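Local structure of haloacid dehalogenase-like hydrolase (Bacteroides thetaiotaomicron, 2RBK) at residues E89-A94 and A142-V147; G101-F106 and T151-E156; S113-N118 and P135-E140; V147-P152 and D180-G185. The protein probably works as a magnesium-dependent phosphatase of the haloacid dehalogenase superfamily, and holds a magnesium ion and a vanadium oxide ligand in its active site. All blocks are in the same frame, centred on the assembly; numbering follows the deposited sequence.

Contact 1: E89-A94 and A142-V147; sequences EVKAMA and ASNKEV
Val90, Lys91 and Ser143 carry most of the meeting between helix 87-100 and the turn that leaves the short helix 139-143. Val90 faces the turn with both methyl branches. Its CG1, anti to the backbone N (chi1 175°), lies 3.9 Å from Val147 CG2 and at a similar separation from the carbonyl oxygens of Ala142 and Ser143, while its CG2 rests against Val147 CB at 4.0 Å. The two valines meet at a slant. One helical turn further on, Ala94 CB packs on Ser143 CB at 4.0 Å.

Lys91 works from the outer side. Its chain is extended up to CE and bends only at the last torsion (chi4 -46°), which swings the ammonium group across to Ser143. NZ donates to Ser143 O over 3.2 Å, from well above the carbonyl plane. Asn144 OD1 is still nearer to NZ, at 2.6 Å, but at too poor an angle to count as a hydrogen bond. A water links Lys91 and Ser143 by a second path, accepting from Lys91 NZ at 3.1 Å and donating to Ser143 OG. That hydroxyl is also bonded to Glu140 O, three residues earlier, and Ser143 O has a further donor in Gln87 NE2.

The contact is thus layered: valine and alanine groups close its buried side, and on the exposed side a lysine meets the carbonyl oxygen of Ser143, where its positive charge would probably be favourable beside the C-terminal carbonyls of the short helix.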
loop_
_atom_site.group_PDB
_atom_site.type_symbol
_atom_site.label_atom_id
_atom_site.label_comp_id
_atom_site.label_asym_id
_atom_site.label_seq_id
_atom_site.Cartn_x
_atom_site.Cartn_y
_atom_site.Cartn_z
ATOM N N GLU A 89 7.744 7.776 -18.974
ATOM C CA GLU A 89 7.302 8.377 -17.696
ATOM C C GLU A 89 8.310 8.068 -16.602
ATOM O O GLU A 89 8.536 8.914 -15.719
ATOM C CB GLU A 89 5.882 7.913 -17.407
ATOM C CG GLU A 89 4.926 8.385 -18.484
ATOM C CD GLU A 89 3.444 8.208 -18.254
ATOM O OE1 GLU A 89 2.911 8.534 -17.233
ATOM O OE2 GLU A 89 2.802 7.734 -19.231
ATOM N N VAL A 90 8.944 6.898 -16.625
ATOM C CA VAL A 90 10.061 6.635 -15.720
ATOM C C VAL A 90 11.178 7.661 -15.916
ATOM O O VAL A 90 11.677 8.273 -14.979
ATOM C CB VAL A 90 10.623 5.205 -15.919
ATOM C CG1 VAL A 90 11.859 4.969 -15.061
ATOM C CG2 VAL A 90 9.562 4.157 -15.636
ATOM N N LYS A 91 11.541 7.858 -17.178
ATOM C CA LYS A 91 12.630 8.799 -17.505
ATOM C C LYS A 91 12.254 10.209 -17.111
ATOM O O LYS A 91 13.107 10.945 -16.583
ATOM C CB LYS A 91 12.976 8.735 -18.993
ATOM C CG LYS A 91 13.597 7.419 -19.457
ATOM C CD LYS A 91 13.994 7.402 -20.908
ATOM C CE LYS A 91 14.575 6.122 -21.433
ATOM N NZ LYS A 91 15.617 5.376 -20.678
ATOM N N ALA A 92 10.996 10.602 -17.309
ATOM C CA ALA A 92 10.590 11.969 -16.962
ATOM C C ALA A 92 10.588 12.194 -15.478
ATOM O O ALA A 92 11.013 13.255 -14.986
ATOM C CB ALA A 92 9.240 12.295 -17.563
ATOM N N MET A 93 10.151 11.205 -14.696
ATOM C CA MET A 93 10.226 11.321 -13.245
ATOM C C MET A 93 11.663 11.395 -12.744
ATOM O O MET A 93 11.977 12.237 -11.889
ATOM C CB MET A 93 9.482 10.128 -12.618
ATOM C CG MET A 93 9.457 10.265 -11.095
ATOM S SD MET A 93 8.687 11.703 -10.357
ATOM C CE MET A 93 6.981 11.459 -10.826
ATOM N N ALA A 94 12.526 10.565 -13.293
ATOM C CA ALA A 94 13.937 10.596 -12.901
ATOM C C ALA A 94 14.549 11.966 -13.237
ATOM O O ALA A 94 15.277 12.515 -12.397
ATOM C CB ALA A 94 14.702 9.491 -13.599
ATOM N N ALA A 142 18.761 4.117 -12.987
ATOM C CA ALA A 142 17.321 3.944 -12.701
ATOM C C ALA A 142 16.437 4.237 -13.867
ATOM O O ALA A 142 15.383 3.568 -14.138
ATOM C CB ALA A 142 16.964 4.855 -11.539
ATOM N N SER A 143 16.785 5.250 -14.641
ATOM C CA SER A 143 15.898 5.684 -15.710
ATOM C C SER A 143 15.785 4.619 -16.796
ATOM O O SER A 143 14.854 4.742 -17.610
ATOM C CB SER A 143 16.525 7.018 -16.155
ATOM O OG SER A 143 17.514 6.789 -17.145
ATOM N N ASN A 144 16.650 3.634 -16.794
ATOM C CA ASN A 144 16.647 2.591 -17.799
ATOM C C ASN A 144 16.063 1.263 -17.349
ATOM O O ASN A 144 16.039 0.309 -18.160
ATOM C CB ASN A 144 18.092 2.342 -18.330
ATOM C CG ASN A 144 18.529 3.616 -19.074
ATOM O OD1 ASN A 144 17.690 4.141 -19.849
ATOM N ND2 ASN A 144 19.769 3.997 -18.845
ATOM N N LYS A 145 15.629 1.119 -16.138
ATOM C CA LYS A 145 15.091 -0.081 -15.532
ATOM C C LYS A 145 13.639 -0.287 -15.943
ATOM O O LYS A 145 12.929 0.648 -16.224
ATOM C CB LYS A 145 15.144 0.050 -13.991
ATOM C CG LYS A 145 16.610 0.099 -13.426
ATOM C CD LYS A 145 16.577 0.252 -11.915
ATOM C CE LYS A 145 17.966 0.143 -11.296
ATOM N NZ LYS A 145 18.323 -1.290 -11.112
ATOM N N GLU A 146 13.219 -1.526 -15.875
ATOM C CA GLU A 146 11.814 -1.865 -15.976
ATOM C C GLU A 146 11.187 -1.658 -14.572
ATOM O O GLU A 146 11.391 -2.486 -13.673
ATOM C CB GLU A 146 11.728 -3.262 -16.557
ATOM C CG GLU A 146 12.495 -3.429 -17.862
ATOM C CD GLU A 146 12.241 -2.539 -19.060
ATOM O OE1 GLU A 146 11.032 -2.331 -19.340
ATOM O OE2 GLU A 146 13.155 -2.041 -19.802
ATOM N N VAL A 147 10.487 -0.586 -14.413
ATOM C CA VAL A 147 10.065 -0.128 -13.112
ATOM C C VAL A 147 8.568 -0.405 -12.911
ATOM O O VAL A 147 7.741 -0.001 -13.744
ATOM C CB VAL A 147 10.403 1.351 -12.940
ATOM C CG1 VAL A 147 9.915 1.890 -11.612
ATOM C CG2 VAL A 147 11.904 1.571 -13.074
HETATM O O HOH W 1 17.515 7.801 -20.132
#

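Contact 2: G101-F106 and T151-E156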
loop_
_atom_site.group_PDB
_atom_site.type_symbol
_atom_site.label_atom_id
_atom_site.label_comp_id
_atom_site.label_asym_id
_atom_site.label_seq_id
_atom_site.Cartn_x
_atom_site.Cartn_y
_atom_site.Cartn_z
ATOM N N GLY A 101 16.441 18.191 -7.173
ATOM C CA GLY A 101 17.194 17.777 -6.026
ATOM C C GLY A 101 16.437 17.016 -4.975
ATOM O O GLY A 101 16.708 17.260 -3.783
ATOM N N VAL A 102 15.507 16.150 -5.405
ATOM C CA VAL A 102 14.834 15.290 -4.438
ATOM C C VAL A 102 15.068 13.845 -4.783
ATOM O O VAL A 102 15.318 13.451 -5.926
ATOM C CB VAL A 102 13.351 15.612 -4.355
ATOM C CG1 VAL A 102 13.115 17.084 -4.010
ATOM C CG2 VAL A 102 12.659 15.355 -5.656
ATOM N N PRO A 103 15.004 12.987 -3.754
ATOM C CA PRO A 103 15.267 11.573 -3.981
ATOM C C PRO A 103 14.047 10.860 -4.576
ATOM O O PRO A 103 12.891 11.325 -4.513
ATOM C CB PRO A 103 15.498 11.009 -2.578
ATOM C CG PRO A 103 15.115 12.068 -1.617
ATOM C CD PRO A 103 14.899 13.343 -2.358
ATOM N N CYS A 104 14.334 9.678 -5.126
ATOM C CA CYS A 104 13.269 8.843 -5.685
ATOM C C CYS A 104 13.696 7.381 -5.592
ATOM O O CYS A 104 14.830 7.050 -5.919
ATOM C CB CYS A 104 12.984 9.235 -7.124
ATOM S SG CYS A 104 11.497 8.475 -7.830
ATOM N N ILE A 105 12.781 6.551 -5.116
ATOM C CA ILE A 105 12.924 5.093 -5.078
ATOM C C ILE A 105 12.352 4.523 -6.353
ATOM O O ILE A 105 11.294 4.949 -6.870
ATOM C CB ILE A 105 12.235 4.510 -3.842
ATOM C CG1 ILE A 105 12.872 5.016 -2.550
ATOM C CG2 ILE A 105 12.115 3.022 -3.873
ATOM C CD1 ILE A 105 12.035 4.771 -1.323
ATOM N N PHE A 106 13.074 3.546 -6.924
ATOM C CA PHE A 106 12.658 2.831 -8.136
ATOM C C PHE A 106 12.573 1.369 -7.823
ATOM O O PHE A 106 13.593 0.770 -7.418
ATOM C CB PHE A 106 13.620 3.096 -9.304
ATOM C CG PHE A 106 13.647 4.533 -9.766
ATOM C CD1 PHE A 106 14.437 5.475 -9.118
ATOM C CD2 PHE A 106 12.873 4.959 -10.830
ATOM C CE1 PHE A 106 14.430 6.769 -9.523
ATOM C CE2 PHE A 106 12.910 6.255 -11.251
ATOM C CZ PHE A 106 13.685 7.190 -10.576
ATOM N N THR A 151 8.752 5.963 -6.232
ATOM C CA THR A 151 8.353 6.698 -5.018
ATOM C C THR A 151 9.185 7.965 -4.898
ATOM O O THR A 151 10.258 7.936 -4.240
ATOM C CB THR A 151 8.433 5.760 -3.825
ATOM O OG1 THR A 151 7.551 4.649 -4.078
ATOM C CG2 THR A 151 7.991 6.490 -2.580
ATOM N N PRO A 152 8.760 9.024 -5.554
ATOM C CA PRO A 152 9.442 10.313 -5.425
ATOM C C PRO A 152 9.078 11.022 -4.136
ATOM O O PRO A 152 7.942 11.020 -3.679
ATOM C CB PRO A 152 8.897 11.121 -6.650
ATOM C CG PRO A 152 7.530 10.543 -6.825
ATOM C CD PRO A 152 7.678 9.077 -6.575
ATOM N N PHE A 153 10.103 11.673 -3.527
ATOM C CA PHE A 153 9.924 12.417 -2.295
ATOM C C PHE A 153 9.599 13.853 -2.701
ATOM O O PHE A 153 10.406 14.787 -2.622
ATOM C CB PHE A 153 11.185 12.312 -1.419
ATOM C CG PHE A 153 11.248 10.988 -0.725
ATOM C CD1 PHE A 153 11.533 9.862 -1.503
ATOM C CD2 PHE A 153 11.002 10.746 0.618
ATOM C CE1 PHE A 153 11.589 8.619 -0.920
ATOM C CE2 PHE A 153 11.063 9.493 1.219
ATOM C CZ PHE A 153 11.326 8.395 0.407
ATOM N N ILE A 154 8.359 14.041 -3.218
ATOM C CA ILE A 154 7.863 15.342 -3.743
ATOM C C ILE A 154 6.676 15.796 -2.948
ATOM O O ILE A 154 5.875 14.988 -2.495
ATOM C CB ILE A 154 7.496 15.208 -5.242
ATOM C CG1 ILE A 154 6.500 14.086 -5.552
ATOM C CG2 ILE A 154 8.819 15.083 -6.017
ATOM C CD1 ILE A 154 6.071 14.064 -6.993
ATOM N N THR A 155 6.575 17.129 -2.810
ATOM C CA THR A 155 5.404 17.742 -2.214
ATOM C C THR A 155 4.217 17.668 -3.186
ATOM O O THR A 155 4.410 17.386 -4.357
ATOM C CB THR A 155 5.647 19.231 -1.879
ATOM O OG1 THR A 155 5.886 19.917 -3.141
ATOM C CG2 THR A 155 6.821 19.524 -0.987
ATOM N N GLU A 156 3.009 18.063 -2.707
ATOM C CA GLU A 156 1.818 18.171 -3.598
ATOM C C GLU A 156 2.073 19.212 -4.678
ATOM O O GLU A 156 1.682 19.008 -5.829
ATOM C CB GLU A 156 0.623 18.433 -2.710
ATOM C CG GLU A 156 0.254 17.272 -1.784
ATOM C CD GLU A 156 -1.139 17.512 -1.229
ATOM O OE1 GLU A 156 -2.095 17.594 -2.028
ATOM O OE2 GLU A 156 -1.283 17.586 -0.008
#
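Cys104 and Ile105 pair with Pro152 and Thr151 in an antiparallel ladder, which Pro103 and Phe153 prolong by one more bond. Ile105 and Thr151 form the hydrogen-bonded pair: Thr151 N reaches Ile105 O at 2.8 Å, and Ile105 N donates to Thr151 O at 3.0 Å. Beyond the non-hydrogen-bonded pair of Cys104 and Pro152, Phe153 N donates to Pro103 O at 3.0 Å in a nearly straight bond (170°). Phe153 is the centre of an inverse gamma turn, where the chain leaves the strand.

The side chains alternate between the faces. Cys104 turns its SG away from its own backbone N (chi1 -170°), and this lays the sulfur along the proline, 3.6 Å from Pro152 N and 3.9 Å from Pro152 CB. On the other face Phe153 holds CG beside its backbone N (chi1 -77°), with the ring edge toward Ile105, whose terminal methyl CD1 lies in the ring plane, 3.9 Å from Phe153 CE1. Pro103 crosses the stem of the same phenylalanine at about a right angle, its CG 3.9 Å from Phe153 CB. Val102 ends the row: its CB lies close to Phe153 O, and its CG2 touches the CG2 branch of Ile154 at 3.9 Å.

Strand 104-107 is the central strand of its three-stranded sheet, between 112-115 and 149-152. Helix 87-100 packs through Cys97 on the Cys104 and Pro152 face, whereas helix 119-128 lies on the Ile105 and Phe153 face, with Phe125 and Val121 among the residues that meet it.

Contact 3: S113-N118 and P135-E140; sequences SVCQPN and PTVSFE
Val114, at the edge of the three-stranded sheet, is bridged to Thr136 by two backbone bonds, Val114 N to Pro135 O at 2.9 Å and Val137 N to Val114 O at 3.0 Å, and residues 113-115 and 135-137 advance in the same sense. With helix 119-128 between them the arrangement resembles a beta-alpha-beta connection, although the returning segment makes only a single bridge.

Cys115 and Phe139 supply the main side-chain contact. Cys115 CB stands squarely over the middle of the phenylalanine ring, 3.4 Å from its centroid and 8° off the normal, a CH-pi contact. Because SG lies beside the backbone N (chi1 -59°), the sulfur stays over the same face, in a sulfur-aromatic contact. Gln116 leans its CG obliquely toward the ring, 3.6 Å from Phe139 CE1, and its amide is turned nearly parallel to the ring plane. Beside the bridge, Ser113 CB fits against Val137 CG2 at 3.6 Å, and Pro117 CG approaches Thr136 OG1 on the exposed side.

Phe139 reaches inward as well, touching Ala94 and Cys97 of helix 87-100. Ser138 caps the helix that Phe139 begins, through Glu141 N. Two waters span the outer margin: one accepts from Gln116 NE2 and Phe139 N, and the other accepts from Gln116 N at 2.9 Å and donates to Val137 O at 2.8 Å.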
loop_
_atom_site.group_PDB
_atom_site.type_symbol
_atom_site.label_atom_id
_atom_site.label_comp_id
_atom_site.label_asym_id
_atom_site.label_seq_id
_atom_site.Cartn_x
_atom_site.Cartn_y
_atom_site.Cartn_z
ATOM N N SER A 113 15.860 0.201 -5.480
ATOM C CA SER A 113 16.959 1.172 -5.453
ATOM C C SER A 113 16.469 2.534 -5.076
ATOM O O SER A 113 15.304 2.874 -5.274
ATOM C CB SER A 113 17.569 1.255 -6.861
ATOM O OG SER A 113 17.889 0.042 -7.427
ATOM N N VAL A 114 17.390 3.372 -4.614
ATOM C CA VAL A 114 17.096 4.792 -4.348
ATOM C C VAL A 114 18.148 5.630 -5.002
ATOM O O VAL A 114 19.329 5.266 -5.040
ATOM C CB VAL A 114 16.944 5.040 -2.843
ATOM C CG1 VAL A 114 18.241 4.752 -2.074
ATOM C CG2 VAL A 114 16.450 6.442 -2.589
ATOM N N CYS A 115 17.687 6.776 -5.535
ATOM C CA CYS A 115 18.560 7.723 -6.203
ATOM C C CYS A 115 18.685 8.965 -5.305
ATOM O O CYS A 115 17.693 9.525 -4.865
ATOM C CB CYS A 115 18.038 8.088 -7.547
ATOM S SG CYS A 115 17.827 6.690 -8.664
ATOM N N GLN A 116 19.942 9.383 -5.043
ATOM C CA GLN A 116 20.266 10.565 -4.268
ATOM C C GLN A 116 19.511 10.676 -2.945
ATOM O O GLN A 116 18.887 11.708 -2.595
ATOM C CB GLN A 116 20.102 11.832 -5.119
ATOM C CG GLN A 116 20.880 11.869 -6.413
ATOM C CD GLN A 116 22.356 11.947 -6.233
ATOM O OE1 GLN A 116 22.845 12.595 -5.272
ATOM N NE2 GLN A 116 23.126 11.439 -7.194
ATOM N N PRO A 117 19.580 9.621 -2.146
ATOM C CA PRO A 117 18.852 9.675 -0.890
ATOM C C PRO A 117 19.297 10.840 0.016
ATOM O O PRO A 117 20.502 11.111 0.043
ATOM C CB PRO A 117 19.162 8.325 -0.261
ATOM C CG PRO A 117 20.452 7.836 -0.871
ATOM C CD PRO A 117 20.368 8.390 -2.267
ATOM N N ASN A 118 18.373 11.498 0.697
ATOM C CA ASN A 118 18.671 12.721 1.493
ATOM C C ASN A 118 17.906 12.686 2.830
ATOM O O ASN A 118 17.416 11.619 3.244
ATOM C CB ASN A 118 18.472 14.001 0.734
ATOM C CG ASN A 118 17.045 14.386 0.453
ATOM O OD1 ASN A 118 16.135 13.763 0.949
ATOM N ND2 ASN A 118 16.812 15.453 -0.339
ATOM N N PRO A 135 19.596 0.106 -1.466
ATOM C CA PRO A 135 20.842 0.422 -2.167
ATOM C C PRO A 135 20.690 1.611 -3.086
ATOM O O PRO A 135 19.647 1.831 -3.703
ATOM C CB PRO A 135 21.089 -0.815 -3.031
ATOM C CG PRO A 135 20.262 -1.878 -2.458
ATOM C CD PRO A 135 19.083 -1.249 -1.811
ATOM N N THR A 136 21.747 2.407 -3.167
ATOM C CA THR A 136 21.789 3.557 -4.019
ATOM C C THR A 136 22.241 3.245 -5.425
ATOM O O THR A 136 23.190 2.510 -5.613
ATOM C CB THR A 136 22.743 4.614 -3.389
ATOM O OG1 THR A 136 22.232 5.094 -2.181
ATOM C CG2 THR A 136 22.964 5.823 -4.314
ATOM N N VAL A 137 21.572 3.821 -6.409
ATOM C CA VAL A 137 21.979 3.761 -7.804
ATOM C C VAL A 137 21.817 5.170 -8.378
ATOM O O VAL A 137 21.042 5.997 -7.838
ATOM C CB VAL A 137 21.193 2.739 -8.629
ATOM C CG1 VAL A 137 21.295 1.371 -7.948
ATOM C CG2 VAL A 137 19.794 3.120 -8.936
ATOM N N SER A 138 22.492 5.419 -9.506
ATOM C CA SER A 138 22.333 6.693 -10.172
ATOM C C SER A 138 20.970 6.829 -10.793
ATOM O O SER A 138 20.330 5.862 -11.207
ATOM C CB SER A 138 23.414 6.915 -11.221
ATOM O OG SER A 138 23.161 6.022 -12.320
ATOM N N PHE A 139 20.531 8.090 -10.977
ATOM C CA PHE A 139 19.321 8.359 -11.729
ATOM C C PHE A 139 19.428 7.820 -13.144
ATOM O O PHE A 139 18.436 7.355 -13.700
ATOM C CB PHE A 139 18.988 9.840 -11.766
ATOM C CG PHE A 139 18.234 10.367 -10.567
ATOM C CD1 PHE A 139 18.804 11.225 -9.655
ATOM C CD2 PHE A 139 16.904 9.983 -10.372
ATOM C CE1 PHE A 139 18.054 11.703 -8.620
ATOM C CE2 PHE A 139 16.174 10.491 -9.345
ATOM C CZ PHE A 139 16.773 11.357 -8.434
ATOM N N GLU A 140 20.615 7.914 -13.752
ATOM C CA GLU A 140 20.803 7.400 -15.085
ATOM C C GLU A 140 20.489 5.917 -15.149
ATOM O O GLU A 140 19.737 5.431 -16.018
ATOM C CB GLU A 140 22.209 7.721 -15.624
ATOM C CG GLU A 140 22.362 7.314 -17.068
ATOM C CD GLU A 140 21.661 8.226 -18.041
ATOM O OE1 GLU A 140 20.504 7.952 -18.430
ATOM O OE2 GLU A 140 22.332 9.241 -18.405
HETATM O O HOH W 2 22.411 10.492 -10.126
HETATM O O HOH W 3 22.071 8.332 -6.688
#

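Contact 4: V147-P152 and D180-G185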
loop_
_atom_site.group_PDB
_atom_site.type_symbol
_atom_site.label_atom_id
_atom_site.label_comp_id
_atom_site.label_asym_id
_atom_site.label_seq_id
_atom_site.Cartn_x
_atom_site.Cartn_y
_atom_site.Cartn_z
ATOM N N VAL A 147 10.487 -0.586 -14.413
ATOM C CA VAL A 147 10.065 -0.128 -13.112
ATOM C C VAL A 147 8.568 -0.405 -12.911
ATOM O O VAL A 147 7.741 -0.001 -13.744
ATOM C CB VAL A 147 10.403 1.351 -12.940
ATOM C CG1 VAL A 147 9.915 1.890 -11.612
ATOM C CG2 VAL A 147 11.904 1.571 -13.074
ATOM N N ILE A 148 8.244 -1.035 -11.807
ATOM C CA ILE A 148 6.865 -1.313 -11.404
ATOM C C ILE A 148 6.289 -0.195 -10.584
ATOM O O ILE A 148 5.097 0.189 -10.739
ATOM C CB ILE A 148 6.781 -2.632 -10.641
ATOM C CG1 ILE A 148 7.396 -3.763 -11.491
ATOM C CG2 ILE A 148 5.365 -2.923 -10.224
ATOM C CD1 ILE A 148 7.259 -5.131 -10.926
ATOM N N GLN A 149 7.077 0.446 -9.718
ATOM C CA GLN A 149 6.632 1.552 -8.901
ATOM C C GLN A 149 7.809 2.515 -8.688
ATOM O O GLN A 149 8.931 2.089 -8.487
ATOM C CB GLN A 149 6.088 1.091 -7.534
ATOM C CG GLN A 149 5.578 2.244 -6.667
ATOM C CD GLN A 149 4.808 1.700 -5.480
ATOM O OE1 GLN A 149 3.580 1.474 -5.626
ATOM N NE2 GLN A 149 5.441 1.434 -4.355
ATOM N N MET A 150 7.504 3.821 -8.738
ATOM C CA MET A 150 8.452 4.843 -8.320
ATOM C C MET A 150 7.896 5.584 -7.145
ATOM O O MET A 150 6.692 5.851 -7.100
ATOM C CB MET A 150 8.693 5.855 -9.422
ATOM C CG MET A 150 9.140 5.409 -10.695
ATOM S SD MET A 150 9.218 6.618 -11.974
ATOM C CE MET A 150 7.674 7.198 -12.491
ATOM N N THR A 151 8.752 5.963 -6.232
ATOM C CA THR A 151 8.353 6.698 -5.018
ATOM C C THR A 151 9.185 7.965 -4.898
ATOM O O THR A 151 10.258 7.936 -4.240
ATOM C CB THR A 151 8.433 5.760 -3.825
ATOM O OG1 THR A 151 7.551 4.649 -4.078
ATOM C CG2 THR A 151 7.991 6.490 -2.580
ATOM N N PRO A 152 8.760 9.024 -5.554
ATOM C CA PRO A 152 9.442 10.313 -5.425
ATOM C C PRO A 152 9.078 11.022 -4.136
ATOM O O PRO A 152 7.942 11.020 -3.679
ATOM C CB PRO A 152 8.897 11.121 -6.650
ATOM C CG PRO A 152 7.530 10.543 -6.825
ATOM C CD PRO A 152 7.678 9.077 -6.575
ATOM N N ASP A 180 3.585 7.392 -4.262
ATOM C CA ASP A 180 3.840 6.217 -5.060
ATOM C C ASP A 180 3.204 6.387 -6.433
ATOM O O ASP A 180 2.020 6.735 -6.524
ATOM C CB ASP A 180 3.238 4.968 -4.415
ATOM C CG ASP A 180 3.878 4.537 -3.112
ATOM O OD1 ASP A 180 5.103 4.715 -2.923
ATOM O OD2 ASP A 180 3.081 3.957 -2.298
ATOM N N VAL A 181 3.961 6.093 -7.464
ATOM C CA VAL A 181 3.569 6.243 -8.852
ATOM C C VAL A 181 3.592 4.852 -9.484
ATOM O O VAL A 181 4.606 4.153 -9.422
ATOM C CB VAL A 181 4.514 7.195 -9.566
ATOM C CG1 VAL A 181 4.053 7.395 -11.021
ATOM C CG2 VAL A 181 4.566 8.539 -8.870
ATOM N N THR A 182 2.462 4.475 -10.125
ATOM C CA THR A 182 2.285 3.202 -10.788
ATOM C C THR A 182 1.604 3.439 -12.122
ATOM O O THR A 182 1.130 4.533 -12.430
ATOM C CB THR A 182 1.460 2.246 -9.905
ATOM O OG1 THR A 182 0.260 2.941 -9.532
ATOM C CG2 THR A 182 2.241 1.755 -8.689
ATOM N N ALA A 183 1.549 2.384 -12.951
ATOM C CA ALA A 183 0.972 2.520 -14.272
ATOM C C ALA A 183 -0.538 2.699 -14.234
ATOM O O ALA A 183 -1.224 2.490 -13.223
ATOM C CB ALA A 183 1.348 1.284 -15.099
ATOM N N LYS A 184 -1.093 3.087 -15.388
ATOM C CA LYS A 184 -2.502 3.382 -15.574
ATOM C C LYS A 184 -3.393 2.323 -14.980
ATOM O O LYS A 184 -3.314 1.161 -15.308
ATOM C CB LYS A 184 -2.795 3.485 -17.083
ATOM C CG LYS A 184 -4.204 3.668 -17.562
ATOM C CD LYS A 184 -4.511 5.155 -17.389
ATOM C CE LYS A 184 -5.824 5.496 -18.065
ATOM N NZ LYS A 184 -6.227 6.828 -17.495
ATOM N N GLY A 185 -4.316 2.779 -14.094
ATOM C CA GLY A 185 -5.288 1.904 -13.510
ATOM C C GLY A 185 -4.812 1.114 -12.312
ATOM O O GLY A 185 -5.649 0.502 -11.646
HETATM O O HOH W 4 3.122 0.000 -12.610
#
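An antiparallel strand pairing joins strand 149-152, the edge of the three-stranded sheet, to strand 180-182, with Asp180 near the active site. Toward strand 104-107, on the other edge of 149-152, Ile148 and Gln149 both face Val107, a classic beta bulge. Met150 and Val181 form the hydrogen-bonded pair: Met150 N to Val181 O is 3.0 Å, within the carbonyl plane, and Val181 N to Met150 O is 2.8 Å. On one face Met150 CE and Pro152 CD each lie 3.9 Å from a different methyl of Val181, CG1 and CG2 respectively.

The other face is polar. Gln149 extends its chain beyond CG, stacking its amide on the Asp180 carboxylate with planes only 6° apart and with OE1 3.4 Å from Thr182 CG2. Its amide is held by Gly44 O and Asn69; Asn69 also binds Asp180 OD2, which has a weak bond from Trp174. Gly44 and Trp174 line the pocket of the vanadium ligand, so Gln149 and Asp180 probably act as second-shell residues behind them; the Asp180 side chain is about 5 Å from the bound ligand. Thr151 OG1 donates to Asp180 OD1 at 2.7 Å, on the anti side and 23° out of the carboxylate plane.

How the contacts relate
Contact 4 is wholly buried and contact 2 nearly so; they share strand 149-152, one on each edge of it, whereas contact 3 is partly open to solvent and contact 1 is buried apart from Lys91 and Asn144. Contacts 1 and 3 both use helix 139-143 and touch where Ala142 CB meets Cys115 SG. Contact 3 joins contact 2 through strand pairing of 104-107 with 112-115, and Met93 packs contact 1 onto Met150 and Pro152 of contact 4. Chemistry follows position: ladders with apolar faces in contact 2, solvent-facing, water-bridged margins in contacts 1 and 3, and in contact 4 a buried polar cluster, the one nearest the vanadium ligand.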